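Side-chain contacts in phospholethanolamine N-methyltransferase 2 (Haemonchus contortus, PDB 4KRI), which probably catalyses S-adenosylmethionine-dependent methylation of phosphomonomethylethanolamine, a step in nematode phosphocholine biosynthesis: residues A[16-20]-A[21-25]; A[332-335]-A[336-340]. One frame throughout, in Å; residues are numbered along the deposited sequence.

Contact 1: A[16-20]-A[21-25]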
ATOM      1  N   HIS A  16     -15.650  -1.719   5.181  1.00 23.30           N
ATOM      2  CA  HIS A  16     -14.435  -2.539   5.199  1.00 24.42           C
ATOM      3  C   HIS A  16     -14.076  -2.932   6.626  1.00 23.96           C
ATOM      4  O   HIS A  16     -13.533  -4.021   6.871  1.00 24.41           O
ATOM      5  CB  HIS A  16     -13.254  -1.802   4.579  1.00 25.57           C
ATOM      6  CG  HIS A  16     -13.392  -1.578   3.110  1.00 31.87           C
ATOM      7  ND1 HIS A  16     -12.723  -0.574   2.443  1.00 40.98           N
ATOM      8  CD2 HIS A  16     -14.129  -2.227   2.176  1.00 35.58           C
ATOM      9  CE1 HIS A  16     -13.042  -0.616   1.162  1.00 45.04           C
ATOM     10  NE2 HIS A  16     -13.889  -1.611   0.971  1.00 35.57           N
ATOM     11  N   VAL A  17     -14.351  -2.022   7.561  1.00 23.59           N
ATOM     12  CA  VAL A  17     -14.036  -2.234   8.965  1.00 25.06           C
ATOM     13  C   VAL A  17     -15.192  -2.874   9.719  1.00 26.64           C
ATOM     14  O   VAL A  17     -14.991  -3.848  10.451  1.00 29.70           O
ATOM     15  CB  VAL A  17     -13.668  -0.919   9.668  1.00 32.67           C
ATOM     16  CG1 VAL A  17     -13.247  -1.188  11.103  1.00 33.64           C
ATOM     17  CG2 VAL A  17     -12.563  -0.227   8.920  1.00 32.74           C
ATOM     18  N   ILE A  18     -16.402  -2.349   9.551  1.00 21.71           N
ATOM     19  CA  ILE A  18     -17.528  -2.841  10.351  1.00 22.64           C
ATOM     20  C   ILE A  18     -18.312  -3.984   9.695  1.00 26.19           C
ATOM     21  O   ILE A  18     -19.217  -4.554  10.312  1.00 29.18           O
ATOM     22  CB  ILE A  18     -18.479  -1.708  10.815  1.00 23.45           C
ATOM     23  CG1 ILE A  18     -19.246  -1.126   9.630  1.00 24.90           C
ATOM     24  CG2 ILE A  18     -17.688  -0.618  11.529  1.00 26.33           C
ATOM     25  CD1 ILE A  18     -20.347  -0.132  10.035  1.00 24.55           C
ATOM     26  N   LYS A  19     -17.949  -4.319   8.461  1.00 27.88           N
ATOM     27  CA  LYS A  19     -18.503  -5.498   7.793  1.00 29.48           C
ATOM     28  C   LYS A  19     -20.022  -5.416   7.605  1.00 35.17           C
ATOM     29  O   LYS A  19     -20.520  -4.484   6.978  1.00 33.77           O
ATOM     30  CB  LYS A  19     -18.114  -6.775   8.550  1.00 30.76           C
ATOM     31  CG  LYS A  19     -16.611  -6.933   8.750  1.00 38.02           C
ATOM     32  CD  LYS A  19     -15.947  -7.490   7.509  1.00 51.06           C
ATOM     33  CE  LYS A  19     -14.464  -7.763   7.742  1.00 58.55           C
ATOM     34  NZ  LYS A  19     -13.635  -6.536   7.575  1.00 61.06           N
ATOM     35  N   GLY A  20     -20.752  -6.392   8.137  1.00 29.84           N
ATOM     36  CA  GLY A  20     -22.196  -6.426   7.944  1.00 28.31           C
ATOM     37  C   GLY A  20     -22.979  -5.585   8.937  1.00 35.50           C
ATOM     38  O   GLY A  20     -24.203  -5.498   8.839  1.00 34.58           O
ATOM     39  N   ALA A  21     -22.280  -4.974   9.896  1.00 31.03           N
ATOM     40  CA  ALA A  21     -22.933  -4.159  10.926  1.00 31.83           C
ATOM     41  C   ALA A  21     -23.508  -2.884  10.349  1.00 34.14           C
ATOM     42  O   ALA A  21     -22.957  -2.320   9.401  1.00 35.70           O
ATOM     43  CB  ALA A  21     -21.950  -3.810  12.040  1.00 34.17           C
ATOM     44  N   GLU A  22     -24.611  -2.422  10.927  1.00 25.82           N
ATOM     45  CA  GLU A  22     -25.017  -1.053  10.681  1.00 29.37           C
ATOM     46  C   GLU A  22     -24.662  -0.265  11.931  1.00 23.63           C
ATOM     47  O   GLU A  22     -24.989  -0.683  13.044  1.00 26.04           O
ATOM     48  CB  GLU A  22     -26.504  -0.963  10.353  1.00 28.93           C
ATOM     49  CG  GLU A  22     -26.856  -1.543   8.982  1.00 33.04           C
ATOM     50  CD  GLU A  22     -26.159  -0.826   7.839  1.00 32.05           C
ATOM     51  OE1 GLU A  22     -26.070   0.422   7.859  1.00 30.49           O
ATOM     52  OE2 GLU A  22     -25.708  -1.507   6.898  1.00 34.34           O
ATOM     53  N   PRO A  23     -23.986   0.874  11.747  1.00 25.31           N
ATOM     54  CA  PRO A  23     -23.539   1.645  12.909  1.00 24.57           C
ATOM     55  C   PRO A  23     -24.726   2.254  13.656  1.00 22.56           C
ATOM     56  O   PRO A  23     -25.655   2.786  13.028  1.00 24.34           O
ATOM     57  CB  PRO A  23     -22.653   2.733  12.291  1.00 24.63           C
ATOM     58  CG  PRO A  23     -23.187   2.899  10.878  1.00 28.19           C
ATOM     59  CD  PRO A  23     -23.656   1.529  10.465  1.00 28.31           C
ATOM     60  N   GLN A  24     -24.711   2.173  14.983  1.00 22.35           N
ATOM     61  CA  GLN A  24     -25.853   2.668  15.758  1.00 22.74           C
ATOM     62  C   GLN A  24     -25.884   4.179  15.821  1.00 22.26           C
ATOM     63  O   GLN A  24     -26.956   4.780  15.729  1.00 22.39           O
ATOM     64  CB  GLN A  24     -25.849   2.097  17.178  1.00 23.79           C
ATOM     65  CG  GLN A  24     -26.101   0.587  17.243  1.00 26.85           C
ATOM     66  CD  GLN A  24     -26.004   0.050  18.661  1.00 34.25           C
ATOM     67  OE1 GLN A  24     -25.185   0.509  19.454  1.00 37.56           O
ATOM     68  NE2 GLN A  24     -26.853  -0.913  18.989  1.00 39.37           N
ATOM     69  N   GLN A  25     -24.716   4.788  15.995  1.00 20.61           N
ATOM     70  CA  GLN A  25     -24.623   6.253  16.033  1.00 24.34           C
ATOM     71  C   GLN A  25     -23.569   6.743  15.054  1.00 23.93           C
ATOM     72  O   GLN A  25     -22.405   6.344  15.139  1.00 24.76           O
ATOM     73  CB  GLN A  25     -24.261   6.745  17.440  1.00 22.14           C
ATOM     74  CG  GLN A  25     -25.294   6.444  18.520  1.00 23.79           C
ATOM     75  CD  GLN A  25     -26.540   7.312  18.432  1.00 27.79           C
ATOM     76  OE1 GLN A  25     -26.486   8.479  18.027  1.00 26.80           O
ATOM     77  NE2 GLN A  25     -27.675   6.742  18.824  1.00 28.60           N
TER
HETATM   78  O   HOH W   1     -25.497  -4.004   6.751  1.00 47.79           O

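Contact 2: A[332-335]-A[336-340]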
ATOM      1  N   GLY A 332      22.007 -23.844   0.579  1.00 35.58           N
ATOM      2  CA  GLY A 332      23.381 -23.857   1.055  1.00 37.87           C
ATOM      3  C   GLY A 332      23.483 -23.542   2.535  1.00 37.53           C
ATOM      4  O   GLY A 332      22.507 -23.138   3.166  1.00 43.67           O
ATOM      5  N   THR A 333      24.675 -23.728   3.089  1.00 37.73           N
ATOM      6  CA  THR A 333      24.928 -23.395   4.478  1.00 35.11           C
ATOM      7  C   THR A 333      24.890 -21.884   4.655  1.00 34.30           C
ATOM      8  O   THR A 333      25.650 -21.157   4.015  1.00 38.15           O
ATOM      9  CB  THR A 333      26.303 -23.921   4.926  1.00 38.70           C
ATOM     10  OG1 THR A 333      26.443 -25.297   4.527  1.00 41.55           O
ATOM     11  CG2 THR A 333      26.438 -23.807   6.436  1.00 42.98           C
ATOM     12  N   LEU A 334      24.009 -21.419   5.531  1.00 35.77           N
ATOM     13  CA  LEU A 334      23.809 -19.985   5.721  1.00 39.93           C
ATOM     14  C   LEU A 334      25.011 -19.332   6.406  1.00 38.04           C
ATOM     15  O   LEU A 334      25.497 -19.833   7.414  1.00 43.79           O
ATOM     16  CB  LEU A 334      22.540 -19.729   6.538  1.00 45.73           C
ATOM     17  CG  LEU A 334      21.232 -20.247   5.931  1.00 46.96           C
ATOM     18  CD1 LEU A 334      20.029 -19.632   6.631  1.00 47.62           C
ATOM     19  CD2 LEU A 334      21.184 -19.973   4.434  1.00 38.11           C
ATOM     20  N   SER A 335      25.486 -18.217   5.854  1.00 39.23           N
ATOM     21  CA  SER A 335      26.579 -17.467   6.479  1.00 40.60           C
ATOM     22  C   SER A 335      26.048 -16.472   7.508  1.00 39.15           C
ATOM     23  O   SER A 335      24.902 -16.030   7.419  1.00 35.00           O
ATOM     24  CB  SER A 335      27.396 -16.723   5.427  1.00 39.19           C
ATOM     25  OG  SER A 335      26.695 -15.585   4.957  1.00 41.61           O
ATOM     26  N   GLU A 336      26.880 -16.124   8.487  1.00 40.35           N
ATOM     27  CA  GLU A 336      26.490 -15.162   9.515  1.00 39.08           C
ATOM     28  C   GLU A 336      26.178 -13.806   8.882  1.00 42.08           C
ATOM     29  O   GLU A 336      25.301 -13.075   9.341  1.00 37.61           O
ATOM     30  CB  GLU A 336      27.594 -15.048  10.585  1.00 46.42           C
ATOM     31  CG  GLU A 336      27.323 -14.031  11.696  1.00 54.97           C
ATOM     32  CD  GLU A 336      26.131 -14.390  12.573  1.00 66.34           C
ATOM     33  OE1 GLU A 336      25.698 -15.563  12.559  1.00 70.31           O
ATOM     34  OE2 GLU A 336      25.627 -13.491  13.281  1.00 69.62           O
ATOM     35  N   SER A 337      26.899 -13.484   7.813  1.00 36.35           N
ATOM     36  CA  SER A 337      26.705 -12.233   7.098  1.00 38.18           C
ATOM     37  C   SER A 337      25.340 -12.202   6.410  1.00 33.98           C
ATOM     38  O   SER A 337      24.670 -11.187   6.423  1.00 33.66           O
ATOM     39  CB  SER A 337      27.817 -12.044   6.070  1.00 46.54           C
ATOM     40  OG  SER A 337      27.543 -10.938   5.236  1.00 54.20           O
ATOM     41  N   PHE A 338      24.935 -13.324   5.822  1.00 31.94           N
ATOM     42  CA  PHE A 338      23.625 -13.390   5.177  1.00 32.33           C
ATOM     43  C   PHE A 338      22.528 -13.287   6.226  1.00 35.70           C
ATOM     44  O   PHE A 338      21.522 -12.603   6.034  1.00 32.18           O
ATOM     45  CB  PHE A 338      23.492 -14.693   4.386  1.00 29.56           C
ATOM     46  CG  PHE A 338      22.131 -14.907   3.776  1.00 34.27           C
ATOM     47  CD1 PHE A 338      21.709 -14.148   2.687  1.00 35.09           C
ATOM     48  CD2 PHE A 338      21.274 -15.878   4.287  1.00 36.36           C
ATOM     49  CE1 PHE A 338      20.446 -14.349   2.126  1.00 32.30           C
ATOM     50  CE2 PHE A 338      20.014 -16.084   3.734  1.00 36.26           C
ATOM     51  CZ  PHE A 338      19.602 -15.321   2.652  1.00 30.14           C
ATOM     52  N   LYS A 339      22.726 -13.976   7.342  1.00 34.88           N
ATOM     53  CA  LYS A 339      21.751 -13.972   8.428  1.00 34.46           C
ATOM     54  C   LYS A 339      21.587 -12.577   9.045  1.00 33.92           C
ATOM     55  O   LYS A 339      20.473 -12.171   9.386  1.00 34.41           O
ATOM     56  CB  LYS A 339      22.117 -15.035   9.480  1.00 33.96           C
ATOM     57  CG  LYS A 339      21.792 -16.471   9.022  1.00 34.50           C
ATOM     58  CD  LYS A 339      22.875 -17.501   9.392  1.00 51.12           C
ATOM     59  CE  LYS A 339      22.789 -17.974  10.829  1.00 55.49           C
ATOM     60  NZ  LYS A 339      23.953 -18.861  11.181  1.00 43.19           N
ATOM     61  N   GLU A 340      22.685 -11.840   9.169  1.00 31.58           N
ATOM     62  CA  GLU A 340      22.614 -10.465   9.661  1.00 31.14           C
ATOM     63  C   GLU A 340      21.888  -9.571   8.655  1.00 33.91           C
ATOM     64  O   GLU A 340      21.141  -8.679   9.045  1.00 33.93           O
ATOM     65  CB  GLU A 340      24.009  -9.902   9.964  1.00 35.42           C
ATOM     66  CG  GLU A 340      24.695 -10.547  11.164  1.00 39.16           C
ATOM     67  CD  GLU A 340      26.074  -9.966  11.422  1.00 59.32           C
ATOM     68  OE1 GLU A 340      26.446  -8.985  10.737  1.00 66.79           O
ATOM     69  OE2 GLU A 340      26.785 -10.493  12.306  1.00 69.07           O
TER
HETATM   70  O   HOH W   2      26.759 -18.841  10.325  1.00 49.59           O

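Contact 1: A[16-20]-A[21-25]
Ile18 O accepts a hydrogen bond from Ala21 N (3.1 Å, N-H...O angle 158°), the bond that closes a tight turn just as helix 5-18 ends. The donor sits above the carbonyl plane, about 37° out of it, and the Ala21 methyl lies close to the same oxygen, with CB 3.3 Å from Ile18 O. Lys19 takes the positive phi that this turn type requires at its first corner, and Gly20 fills the second corner. The lysine chain folds back along the helix, so that Lys19 NZ donates to His16 O at 2.6 Å and ties the turn to the last helical residues. On the apolar side, chi1 of 69° wedges Ile18 CG1 between its backbone N and carbonyl carbon, which carries CD1 forward over the segment that leaves the turn: Ile18 CD1 meets Pro23 CD at 3.7 Å and lies 3.5 Å from Ala21 O. The two side chains cross at about a right angle. A water bridges Gly20 O and a carboxylate oxygen of Glu22, donating to both. This is a type II' beta turn ending a helix, here delivering the chain to strand 25-29, which runs parallel to both 48-52 and 64-70.

Contact 2: A[332-335]-A[336-340]
Ser335 grips the first turn of helix 336-345 with two oxygens. Its hydroxyl accepts from Phe338 N (OG to N 3.0 Å, N-H...O angle 155°), and its carbonyl takes the N-H of Lys339 in the opening bond of the helix, Ser335 O to Lys339 N being 3.0 Å at 163°. The hydroxyl can reach because chi1 of 75° sets OG between the backbone N and the carbonyl carbon of Ser335, turned to the start of the helix. This is an N-cap: a side-chain oxygen satisfies an amide that the missing preceding turn would otherwise leave without a partner.

Next comes the lysine. Its chain bends at chi2 and chi3 and lies over the cap, with Lys339 CD 3.2 Å from Ser335 O and 3.6 Å from Leu334 CB. The aliphatic stem thus packs alongside the leucine just before the cap, at the two positions joined in a hydrophobic staple. The ammonium end goes to water, which Lys339 NZ meets at 2.9 Å and which in turn makes a weak bond to Leu334 O. Glu336 OE1 offers the same amine a long ion pair, which probably adds little to its hold. Farther along the leucine, Leu334 CD2 meets the Phe338 ring obliquely, 4.1 Å from its CD2, while Phe338 CB rests against the serine hydroxyl.

Asn421 ties down the approach to the helix, since its side-chain amide bonds both Ser335 N and Thr333 O. Tyr416, on helix 400-418, hydrogen-bonds Ser337 OG and meets the Phe338 ring edge-to-face, so the cap is seated at the end of the loop that leads from strand 320-329 into helix 336-345, against the end of helix 400-418 and the loop leading into strand 422-430.

Contacts 1 and 2 illustrate the two ends of a helix: 16-25 closes one with a turn, and 332-340 opens another with a cap. They do not touch. Their centres lie 48 Å apart and their nearest atoms about 35 Å, on opposite sides of the chain's centre. Contact 1 lies in the N-terminal part of this di-domain enzyme and contact 2 in the half that holds both bound ligands. Contact 2 is the one related to the substrate: the Phe338 side chain is about 9 Å from the bound 2-(methylamino)ethyl dihydrogen phosphate, and the helix it starts also carries Tyr341 and Arg345, which line that pocket.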